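Local structure of CurF (Lyngbya majuscula, 5DP2) at residues A[46-56]-A[77-85]; A[256-264]-A[276-284]. The protein probably catalyses NADPH-dependent formation of a cyclopropane ring in curacin A biosynthesis, as an enoyl reductase-type domain of a modular polyketide synthase. All coordinates share one frame; numbering follows the deposited sequence.

Contact 1 of 2, residues A[46-56]-A[77-85]. With NAP (NADP nicotinamide-adenine-dinucleotide phosphate), chain B.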
# COMPACT_ATOMS: atom_id res chain seq x y z
N VAL A 46 0.45 1.13 13.10
CA VAL A 46 1.25 0.67 11.97
C VAL A 46 0.49 -0.47 11.33
O VAL A 46 0.12 -1.43 12.01
CB VAL A 46 2.69 0.25 12.42
CG1 VAL A 46 2.73 -0.57 13.70
CG2 VAL A 46 3.43 -0.39 11.27
N PRO A 47 0.20 -0.38 10.03
CA PRO A 47 -0.56 -1.44 9.39
C PRO A 47 0.33 -2.53 8.84
O PRO A 47 1.53 -2.34 8.63
CB PRO A 47 -1.25 -0.71 8.25
CG PRO A 47 -0.21 0.31 7.83
CD PRO A 47 0.44 0.77 9.11
N VAL A 48 -0.28 -3.70 8.58
CA VAL A 48 0.39 -4.77 7.86
C VAL A 48 0.17 -4.59 6.35
O VAL A 48 -0.95 -4.30 5.92
CB VAL A 48 -0.20 -6.15 8.27
CG1 VAL A 48 0.62 -7.28 7.63
CG2 VAL A 48 -0.22 -6.33 9.77
N ASN A 49 1.21 -4.75 5.54
CA ASN A 49 1.07 -4.72 4.09
C ASN A 49 1.27 -6.13 3.52
O ASN A 49 2.00 -6.94 4.09
CB ASN A 49 2.07 -3.72 3.48
CG ASN A 49 1.54 -2.27 3.62
OD1 ASN A 49 0.84 -1.74 2.74
ND2 ASN A 49 1.79 -1.67 4.73
N PHE A 50 0.65 -6.43 2.39
CA PHE A 50 0.72 -7.77 1.85
C PHE A 50 2.17 -8.18 1.54
O PHE A 50 2.53 -9.35 1.77
CB PHE A 50 -0.16 -7.88 0.60
CG PHE A 50 -0.38 -9.28 0.14
CD1 PHE A 50 -1.18 -10.16 0.91
CD2 PHE A 50 0.21 -9.74 -1.02
CE1 PHE A 50 -1.39 -11.47 0.48
CE2 PHE A 50 -0.03 -11.04 -1.46
CZ PHE A 50 -0.82 -11.90 -0.70
N ARG A 51 3.01 -7.27 1.04
CA ARG A 51 4.44 -7.57 0.81
C ARG A 51 5.07 -8.19 2.03
O ARG A 51 5.94 -9.06 1.92
CB ARG A 51 5.23 -6.25 0.46
CG ARG A 51 6.77 -6.41 0.37
CD ARG A 51 7.25 -7.22 -0.80
NE ARG A 51 7.12 -6.49 -2.04
CZ ARG A 51 7.98 -5.59 -2.57
NH1 ARG A 51 9.13 -5.28 -1.95
NH2 ARG A 51 7.67 -5.02 -3.71
N GLU A 52 4.71 -7.68 3.20
CA GLU A 52 5.34 -8.15 4.45
C GLU A 52 4.93 -9.57 4.81
O GLU A 52 5.73 -10.30 5.37
CB GLU A 52 5.03 -7.17 5.56
CG GLU A 52 5.67 -5.80 5.27
CD GLU A 52 5.24 -4.68 6.14
OE1 GLU A 52 4.03 -4.55 6.43
OE2 GLU A 52 6.13 -3.85 6.48
N VAL A 53 3.69 -9.96 4.50
CA VAL A 53 3.30 -11.36 4.59
C VAL A 53 4.18 -12.22 3.66
O VAL A 53 4.73 -13.23 4.08
CB VAL A 53 1.78 -11.53 4.26
CG1 VAL A 53 1.40 -12.99 4.21
CG2 VAL A 53 0.93 -10.80 5.29
N LEU A 54 4.34 -11.78 2.41
CA LEU A 54 5.18 -12.52 1.47
C LEU A 54 6.62 -12.57 1.97
O LEU A 54 7.32 -13.58 1.78
CB LEU A 54 5.13 -11.87 0.08
CG LEU A 54 3.77 -11.75 -0.61
CD1 LEU A 54 3.95 -11.11 -1.97
CD2 LEU A 54 3.08 -13.11 -0.71
N ASN A 55 7.08 -11.49 2.61
CA ASN A 55 8.45 -11.47 3.14
C ASN A 55 8.62 -12.53 4.23
O ASN A 55 9.58 -13.34 4.20
CB ASN A 55 8.77 -10.12 3.81
CG ASN A 55 8.88 -8.91 2.89
OD1 ASN A 55 8.69 -7.79 3.38
ND2 ASN A 55 9.24 -9.10 1.63
N VAL A 56 7.72 -12.57 5.22
CA VAL A 56 7.87 -13.52 6.32
C VAL A 56 7.85 -14.97 5.80
O VAL A 56 8.61 -15.80 6.29
CB VAL A 56 6.81 -13.31 7.41
CG1 VAL A 56 6.94 -14.38 8.50
CG2 VAL A 56 6.93 -11.93 8.05
N ASN A 77 17.91 -9.89 10.16
CA ASN A 77 18.06 -8.43 10.12
C ASN A 77 16.82 -7.73 9.57
O ASN A 77 16.76 -6.50 9.60
CB ASN A 77 19.29 -8.04 9.30
CG ASN A 77 20.58 -8.47 9.94
OD1 ASN A 77 20.62 -8.91 11.10
ND2 ASN A 77 21.67 -8.31 9.19
N LEU A 78 15.88 -8.47 8.99
CA LEU A 78 14.70 -7.86 8.34
C LEU A 78 13.81 -7.16 9.36
O LEU A 78 13.45 -7.73 10.39
CB LEU A 78 13.91 -8.96 7.62
CG LEU A 78 12.70 -8.48 6.79
CD1 LEU A 78 13.10 -7.60 5.62
CD2 LEU A 78 11.91 -9.67 6.30
N THR A 79 13.42 -5.92 9.03
CA THR A 79 12.43 -5.19 9.80
C THR A 79 11.15 -5.03 8.96
O THR A 79 11.13 -5.29 7.76
CB THR A 79 12.96 -3.82 10.28
OG1 THR A 79 13.26 -2.99 9.16
CG2 THR A 79 14.22 -3.95 11.10
N PHE A 80 10.10 -4.59 9.65
CA PHE A 80 8.77 -4.47 9.06
C PHE A 80 8.20 -3.11 9.39
O PHE A 80 8.56 -2.49 10.39
CB PHE A 80 7.85 -5.58 9.61
CG PHE A 80 8.40 -6.95 9.41
CD1 PHE A 80 8.19 -7.64 8.24
CD2 PHE A 80 9.21 -7.55 10.38
CE1 PHE A 80 8.76 -8.87 8.01
CE2 PHE A 80 9.78 -8.79 10.17
CZ PHE A 80 9.54 -9.47 9.00
N GLY A 81 7.25 -2.69 8.56
CA GLY A 81 6.53 -1.44 8.76
C GLY A 81 6.96 -0.44 7.70
O GLY A 81 7.88 0.37 7.93
N VAL A 82 6.30 -0.49 6.55
CA VAL A 82 6.64 0.33 5.42
C VAL A 82 5.88 1.67 5.42
O VAL A 82 6.01 2.48 4.50
CB VAL A 82 6.48 -0.45 4.09
CG1 VAL A 82 7.45 -1.62 4.02
CG2 VAL A 82 5.04 -0.93 3.88
N GLU A 83 5.13 1.91 6.50
CA GLU A 83 4.35 3.11 6.71
C GLU A 83 3.89 3.05 8.16
O GLU A 83 3.85 1.98 8.78
CB GLU A 83 3.12 3.14 5.77
CG GLU A 83 2.22 1.91 5.93
CD GLU A 83 0.96 1.90 5.07
OE1 GLU A 83 0.38 3.01 4.89
OE2 GLU A 83 0.57 0.81 4.60
N GLY A 84 3.51 4.19 8.71
CA GLY A 84 2.85 4.22 10.00
C GLY A 84 2.63 5.63 10.48
O GLY A 84 2.87 6.59 9.71
N VAL A 85 2.17 5.75 11.72
CA VAL A 85 1.86 7.07 12.29
C VAL A 85 2.29 7.10 13.74
O VAL A 85 2.30 6.07 14.43
CB VAL A 85 0.35 7.43 12.20
CG1 VAL A 85 -0.12 7.50 10.76
CG2 VAL A 85 -0.49 6.45 12.99
PA NAP B . -4.46 -6.36 -0.08
O1A NAP B . -5.16 -5.80 1.11
O2A NAP B . -4.90 -5.95 -1.44
O5B NAP B . -4.47 -7.95 0.07
C5B NAP B . -4.17 -8.80 -1.04
C4B NAP B . -5.32 -8.90 -2.03
O4B NAP B . -5.00 -9.89 -2.97
C3B NAP B . -6.64 -9.24 -1.41
O3B NAP B . -7.52 -8.14 -1.60
C2B NAP B . -7.12 -10.50 -2.16
O2B NAP B . -8.44 -10.51 -2.63
C1B NAP B . -6.23 -10.53 -3.38
N9A NAP B . -5.85 -11.87 -3.82
C8A NAP B . -4.80 -12.62 -3.36
N7A NAP B . -4.75 -13.81 -4.00
C5A NAP B . -5.75 -13.81 -4.89
C6A NAP B . -6.24 -14.73 -5.86
N6A NAP B . -5.63 -15.91 -6.03
N1A NAP B . -7.30 -14.38 -6.59
C2A NAP B . -7.88 -13.19 -6.39
N3A NAP B . -7.51 -12.25 -5.52
C4A NAP B . -6.47 -12.57 -4.77
O3 NAP B . -2.88 -6.05 0.04
PN NAP B . -2.08 -4.70 -0.24
O1N NAP B . -1.02 -4.59 0.80
O2N NAP B . -3.02 -3.55 -0.43
O5D NAP B . -1.36 -5.05 -1.59
C5D NAP B . -2.17 -5.23 -2.78
C4D NAP B . -1.33 -5.94 -3.87
O4D NAP B . -0.52 -4.98 -4.48
C3D NAP B . -0.37 -7.01 -3.34
O3D NAP B . -0.17 -7.98 -4.38
C2D NAP B . 0.89 -6.23 -3.06
O2D NAP B . 2.04 -7.08 -3.11
C1D NAP B . 0.87 -5.20 -4.16
N1N NAP B . 1.40 -3.84 -3.92
C2N NAP B . 2.34 -3.34 -4.76
C3N NAP B . 2.87 -2.07 -4.60
C7N NAP B . 3.90 -1.56 -5.56
O7N NAP B . 4.45 -0.53 -5.23
N7N NAP B . 4.14 -2.26 -6.70
C4N NAP B . 2.43 -1.27 -3.54
C5N NAP B . 1.46 -1.81 -2.69
C6N NAP B . 0.95 -3.10 -2.90
P2B NAP B . -9.73 -10.73 -1.72
O1X NAP B . -9.85 -9.50 -0.84
O2X NAP B . -10.83 -10.86 -2.73
O3X NAP B . -9.49 -11.98 -0.91
O HOH W 1 3.74 -1.95 6.99
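The carboxylate of Glu52 and the backbone of Gly81 are joined by a short hydrogen bond: Gly81 N donates to Glu52 OE2 at 2.6 Å, reaching its syn side from 31° outside the carboxylate plane. The other oxygen, Glu52 OE1, accepts from Asn49 N at 3.0 Å, so two backbone amides hold the buried acid. CG leaves beside the backbone N (chi1 -65°) and the chain then runs extended, which carries the carboxylate across to the 77-85 segment. A second acid, Glu83, offers the anti lone pair of OE2 to Asn49 ND2 at 2.8 Å, the oxygen lying in the amide plane. Asn49 OD1 is 3.2 Å from the same Glu83 OE2, both acceptors; Lys336 NZ binds both and probably offsets their repulsion. Water 1 completes the network with four bonds, donating to Pro47 O and Glu52 OE1 and accepting from Asn49 ND2 and Val82 N.

These residues sit where antiparallel strands 39-48 and 83-91 of the GroES-like domain meet the start of helix 50-57. The helix presents its first amide to the cofactor: Phe50 N donates almost straight (170°) to NADP O1N at 3.0 Å, while NADP C5B lies over one face of the Phe50 ring.

Carbon packing flanks the polar network. Val56 CG2 touches Phe80 CE1 at 3.6 Å, and the CB atoms of Glu52 and Asn55 lie at the edge of that ring. Nearer the strands, Pro47 CG rests against the Glu83 carboxylate, Val82 CG2 against the Asn49 amide, and Val46 CG2 lies 3.5 Å from Glu83 O, a buried carbonyl without polar partner.

Contact 2 of 2, residues A[256-264]-A[276-284]. With NAP (NADP nicotinamide-adenine-dinucleotide phosphate), chain B.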
# COMPACT_ATOMS: atom_id res chain seq x y z
N ILE A 256 0.87 -3.44 -10.35
CA ILE A 256 1.56 -3.29 -9.07
C ILE A 256 2.00 -4.64 -8.50
O ILE A 256 2.72 -4.65 -7.50
CB ILE A 256 0.77 -2.46 -8.04
CG1 ILE A 256 -0.48 -3.18 -7.51
CG2 ILE A 256 0.42 -1.09 -8.63
CD1 ILE A 256 -1.18 -2.47 -6.37
N GLY A 257 1.58 -5.76 -9.08
CA GLY A 257 2.15 -7.02 -8.65
C GLY A 257 3.62 -7.05 -9.07
O GLY A 257 3.99 -6.42 -10.06
N ARG A 258 4.44 -7.75 -8.31
CA ARG A 258 5.85 -7.81 -8.63
C ARG A 258 6.33 -9.21 -8.95
O ARG A 258 7.46 -9.38 -9.36
CB ARG A 258 6.70 -7.10 -7.55
CG ARG A 258 6.33 -5.64 -7.32
CD ARG A 258 6.53 -4.77 -8.54
NE ARG A 258 7.94 -4.66 -8.92
CZ ARG A 258 8.40 -4.02 -9.99
NH1 ARG A 258 7.57 -3.52 -10.90
NH2 ARG A 258 9.71 -3.93 -10.16
N LEU A 259 5.48 -10.23 -8.79
CA LEU A 259 5.86 -11.61 -9.11
C LEU A 259 5.44 -11.97 -10.51
O LEU A 259 4.29 -11.81 -10.90
CB LEU A 259 5.20 -12.61 -8.14
CG LEU A 259 5.34 -12.38 -6.63
CD1 LEU A 259 4.39 -13.25 -5.81
CD2 LEU A 259 6.78 -12.66 -6.25
N ASN A 260 6.42 -12.42 -11.29
CA ASN A 260 6.24 -12.97 -12.63
C ASN A 260 5.57 -12.04 -13.65
O ASN A 260 4.81 -12.45 -14.53
CB ASN A 260 5.54 -14.31 -12.55
CG ASN A 260 6.23 -15.25 -11.58
OD1 ASN A 260 5.65 -15.64 -10.55
ND2 ASN A 260 7.48 -15.59 -11.87
N ILE A 261 5.88 -10.76 -13.54
CA ILE A 261 5.28 -9.78 -14.43
C ILE A 261 5.95 -9.77 -15.79
O ILE A 261 7.10 -10.21 -15.98
CB ILE A 261 5.25 -8.38 -13.82
CG1 ILE A 261 6.65 -7.84 -13.59
CG2 ILE A 261 4.36 -8.37 -12.58
CD1 ILE A 261 6.60 -6.43 -13.10
N TRP A 262 5.20 -9.30 -16.78
CA TRP A 262 5.70 -9.21 -18.14
C TRP A 262 6.61 -7.99 -18.34
O TRP A 262 6.49 -6.98 -17.63
CB TRP A 262 4.53 -9.17 -19.13
CG TRP A 262 3.77 -10.46 -19.27
CD1 TRP A 262 3.65 -11.48 -18.36
CD2 TRP A 262 2.97 -10.84 -20.40
NE1 TRP A 262 2.84 -12.47 -18.86
CE2 TRP A 262 2.40 -12.12 -20.11
CE3 TRP A 262 2.71 -10.24 -21.63
CZ2 TRP A 262 1.60 -12.79 -21.03
CZ3 TRP A 262 1.91 -10.91 -22.53
CH2 TRP A 262 1.36 -12.17 -22.23
N SER A 263 7.47 -8.07 -19.33
CA SER A 263 8.25 -6.92 -19.76
C SER A 263 7.43 -6.05 -20.73
O SER A 263 6.43 -6.49 -21.30
CB SER A 263 9.53 -7.36 -20.45
OG SER A 263 9.22 -7.94 -21.70
N HIS A 264 7.92 -4.84 -20.97
CA HIS A 264 7.29 -3.98 -21.94
C HIS A 264 7.21 -4.62 -23.31
O HIS A 264 6.20 -4.51 -24.03
CB HIS A 264 8.02 -2.64 -22.04
CG HIS A 264 7.75 -1.72 -20.89
ND1 HIS A 264 8.39 -1.84 -19.68
CD2 HIS A 264 6.89 -0.69 -20.76
CE1 HIS A 264 7.97 -0.89 -18.87
NE2 HIS A 264 7.04 -0.19 -19.49
N TYR A 276 1.84 0.48 -20.89
CA TYR A 276 2.12 -0.43 -19.77
C TYR A 276 2.90 0.30 -18.69
O TYR A 276 3.96 0.89 -18.97
CB TYR A 276 2.90 -1.62 -20.30
CG TYR A 276 3.31 -2.66 -19.27
CD1 TYR A 276 2.44 -3.12 -18.30
CD2 TYR A 276 4.59 -3.18 -19.29
CE1 TYR A 276 2.83 -4.10 -17.40
CE2 TYR A 276 4.99 -4.16 -18.40
CZ TYR A 276 4.10 -4.63 -17.46
OH TYR A 276 4.44 -5.61 -16.56
N PHE A 277 2.38 0.23 -17.46
CA PHE A 277 2.90 0.95 -16.31
C PHE A 277 3.12 0.02 -15.10
O PHE A 277 2.37 0.04 -14.14
CB PHE A 277 1.97 2.09 -15.92
CG PHE A 277 1.83 3.14 -16.97
CD1 PHE A 277 2.88 3.97 -17.26
CD2 PHE A 277 0.61 3.32 -17.65
CE1 PHE A 277 2.75 4.98 -18.21
CE2 PHE A 277 0.47 4.32 -18.58
CZ PHE A 277 1.55 5.12 -18.89
N PRO A 278 4.21 -0.79 -15.14
CA PRO A 278 4.62 -1.50 -13.94
C PRO A 278 5.44 -0.57 -13.05
O PRO A 278 6.25 0.23 -13.56
CB PRO A 278 5.53 -2.61 -14.52
CG PRO A 278 6.18 -1.98 -15.73
CD PRO A 278 5.10 -1.04 -16.28
N PHE A 279 5.29 -0.68 -11.73
CA PHE A 279 6.13 0.11 -10.85
C PHE A 279 6.17 -0.51 -9.48
O PHE A 279 5.31 -1.32 -9.12
CB PHE A 279 5.68 1.59 -10.76
CG PHE A 279 4.29 1.80 -10.17
CD1 PHE A 279 3.17 1.77 -10.97
CD2 PHE A 279 4.11 2.05 -8.83
CE1 PHE A 279 1.91 2.01 -10.43
CE2 PHE A 279 2.85 2.24 -8.29
CZ PHE A 279 1.75 2.24 -9.10
N ASP A 280 7.17 -0.09 -8.69
CA ASP A 280 7.35 -0.52 -7.31
C ASP A 280 7.59 0.73 -6.47
O ASP A 280 8.63 1.41 -6.62
CB ASP A 280 8.49 -1.54 -7.18
CG ASP A 280 8.61 -2.11 -5.77
OD1 ASP A 280 8.33 -1.37 -4.82
OD2 ASP A 280 8.99 -3.29 -5.60
N MET A 281 6.62 1.05 -5.63
CA MET A 281 6.73 2.27 -4.83
C MET A 281 7.93 2.31 -3.92
O MET A 281 8.51 3.37 -3.70
CB MET A 281 5.46 2.49 -4.02
CG MET A 281 4.24 2.76 -4.86
SD MET A 281 4.27 4.34 -5.75
CE MET A 281 3.86 5.44 -4.41
N SER A 282 8.30 1.15 -3.36
CA SER A 282 9.49 1.13 -2.53
C SER A 282 10.74 1.59 -3.30
O SER A 282 11.54 2.38 -2.79
CB SER A 282 9.66 -0.24 -1.86
OG SER A 282 9.89 -1.28 -2.76
N ASP A 283 10.88 1.14 -4.56
CA ASP A 283 11.96 1.62 -5.38
C ASP A 283 11.88 3.14 -5.60
O ASP A 283 12.88 3.85 -5.59
CB ASP A 283 11.95 0.97 -6.78
CG ASP A 283 12.32 -0.50 -6.82
OD1 ASP A 283 13.01 -0.97 -5.90
OD2 ASP A 283 11.92 -1.17 -7.81
N GLU A 284 10.65 3.63 -5.84
CA GLU A 284 10.46 5.07 -6.08
C GLU A 284 10.83 5.89 -4.85
O GLU A 284 11.40 7.00 -4.99
CB GLU A 284 9.01 5.35 -6.49
CG GLU A 284 8.60 4.68 -7.79
CD GLU A 284 9.33 5.20 -9.00
OE1 GLU A 284 9.74 6.40 -9.01
OE2 GLU A 284 9.51 4.42 -9.96
PA NAP B . -4.46 -6.36 -0.08
O1A NAP B . -5.16 -5.80 1.11
O2A NAP B . -4.90 -5.95 -1.44
O5B NAP B . -4.47 -7.95 0.07
C5B NAP B . -4.17 -8.80 -1.04
C4B NAP B . -5.32 -8.90 -2.03
O4B NAP B . -5.00 -9.89 -2.97
C3B NAP B . -6.64 -9.24 -1.41
O3B NAP B . -7.52 -8.14 -1.60
C2B NAP B . -7.12 -10.50 -2.16
O2B NAP B . -8.44 -10.51 -2.63
C1B NAP B . -6.23 -10.53 -3.38
N9A NAP B . -5.85 -11.87 -3.82
C8A NAP B . -4.80 -12.62 -3.36
N7A NAP B . -4.75 -13.81 -4.00
C5A NAP B . -5.75 -13.81 -4.89
C6A NAP B . -6.24 -14.73 -5.86
N6A NAP B . -5.63 -15.91 -6.03
N1A NAP B . -7.30 -14.38 -6.59
C2A NAP B . -7.88 -13.19 -6.39
N3A NAP B . -7.51 -12.25 -5.52
C4A NAP B . -6.47 -12.57 -4.77
O3 NAP B . -2.88 -6.05 0.04
PN NAP B . -2.08 -4.70 -0.24
O1N NAP B . -1.02 -4.59 0.80
O2N NAP B . -3.02 -3.55 -0.43
O5D NAP B . -1.36 -5.05 -1.59
C5D NAP B . -2.17 -5.23 -2.78
C4D NAP B . -1.33 -5.94 -3.87
O4D NAP B . -0.52 -4.98 -4.48
C3D NAP B . -0.37 -7.01 -3.34
O3D NAP B . -0.17 -7.98 -4.38
C2D NAP B . 0.89 -6.23 -3.06
O2D NAP B . 2.04 -7.08 -3.11
C1D NAP B . 0.87 -5.20 -4.16
N1N NAP B . 1.40 -3.84 -3.92
C2N NAP B . 2.34 -3.34 -4.76
C3N NAP B . 2.87 -2.07 -4.60
C7N NAP B . 3.90 -1.56 -5.56
O7N NAP B . 4.45 -0.53 -5.23
N7N NAP B . 4.14 -2.26 -6.70
C4N NAP B . 2.43 -1.27 -3.54
C5N NAP B . 1.46 -1.81 -2.69
C6N NAP B . 0.95 -3.10 -2.90
P2B NAP B . -9.73 -10.73 -1.72
O1X NAP B . -9.85 -9.50 -0.84
O2X NAP B . -10.83 -10.86 -2.73
O3X NAP B . -9.49 -11.98 -0.91
O HOH W 2 10.28 -4.99 -7.16
O HOH W 3 12.69 -3.42 -8.99
O HOH W 4 2.76 -7.82 -16.35
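Tyr276 OH is gripped from two directions, donating to Trp262 O at 2.7 Å and accepting a hydrogen from water 4, which in turn is held by Trp262 N. The phenol oxygen lies 26° out of the plane of the Trp262 carbonyl. With CG anti to the backbone N (chi1 178°), the phenol reaches from strand 275-278 across to the loop that follows strand 251-255. These are neighbouring parallel strands at one margin of the Rossmann-type nucleotide-binding sheet, joined by a beta-alpha-beta crossover through helix 264-270. At the start of that helix His264 receives the Tyr276 edge on its ring face, a T-shaped pair with centroids of the His264 and Tyr276 rings 4.9 Å apart; CD2 of the tyrosine stands over the imidazole centre. His264 NE2 adds a weak bond to Tyr276 O, and its CE1 packs on Pro278 CG.

At the other end both segments line the nicotinamide pocket. The carboxamide nitrogen NADP N7N donates to Ile256 O at 2.9 Å and to Phe279 O at 2.8 Å, while Met281 N, the first amide of helix 281-287, donates to NADP O7N at 2.7 Å and 175°; together the three bonds should fix the amide rotation. Beside it Ile256 CG2 lies 3.6 Å from Phe279 CZ. Arg258, bent at chi2 and chi3, lays one guanidinium face over Asp280 CB; its NE and Asp280 OD2 form a long salt bridge (3.7 Å) through charge alone, OD2 standing well out of the guanidinium plane, while water 2 in that plane accepts from NE and donates to OD2. Asp280 OD1 caps helix 281-287, accepting weakly from Ser282 N, and is met from above the carboxylate plane by Ser282 OG.

Overall arrangement
Contacts 1 and 2 follow one another along the chain and belong to the two halves of the enoyl reductase, the GroES-like part and the Rossmann-type part, with NADP between them. Their centres lie about 18 Å apart, yet they meet directly through Arg51. Its NH2 forms a salt bridge of 2.9 Å to Asp280 OD2 and lies 3.9 Å from Arg258 CG, while its NH1 pairs with Glu62. The two contacts hold different parts of one cofactor: 46-56 reaches the pyrophosphate, and 256-264 with 276-284 reaches the carboxamide of the nicotinamide. The Arg51 bridge thus joins the two halves beside the nicotinamide pocket, where chemistry on the substrate probably takes place.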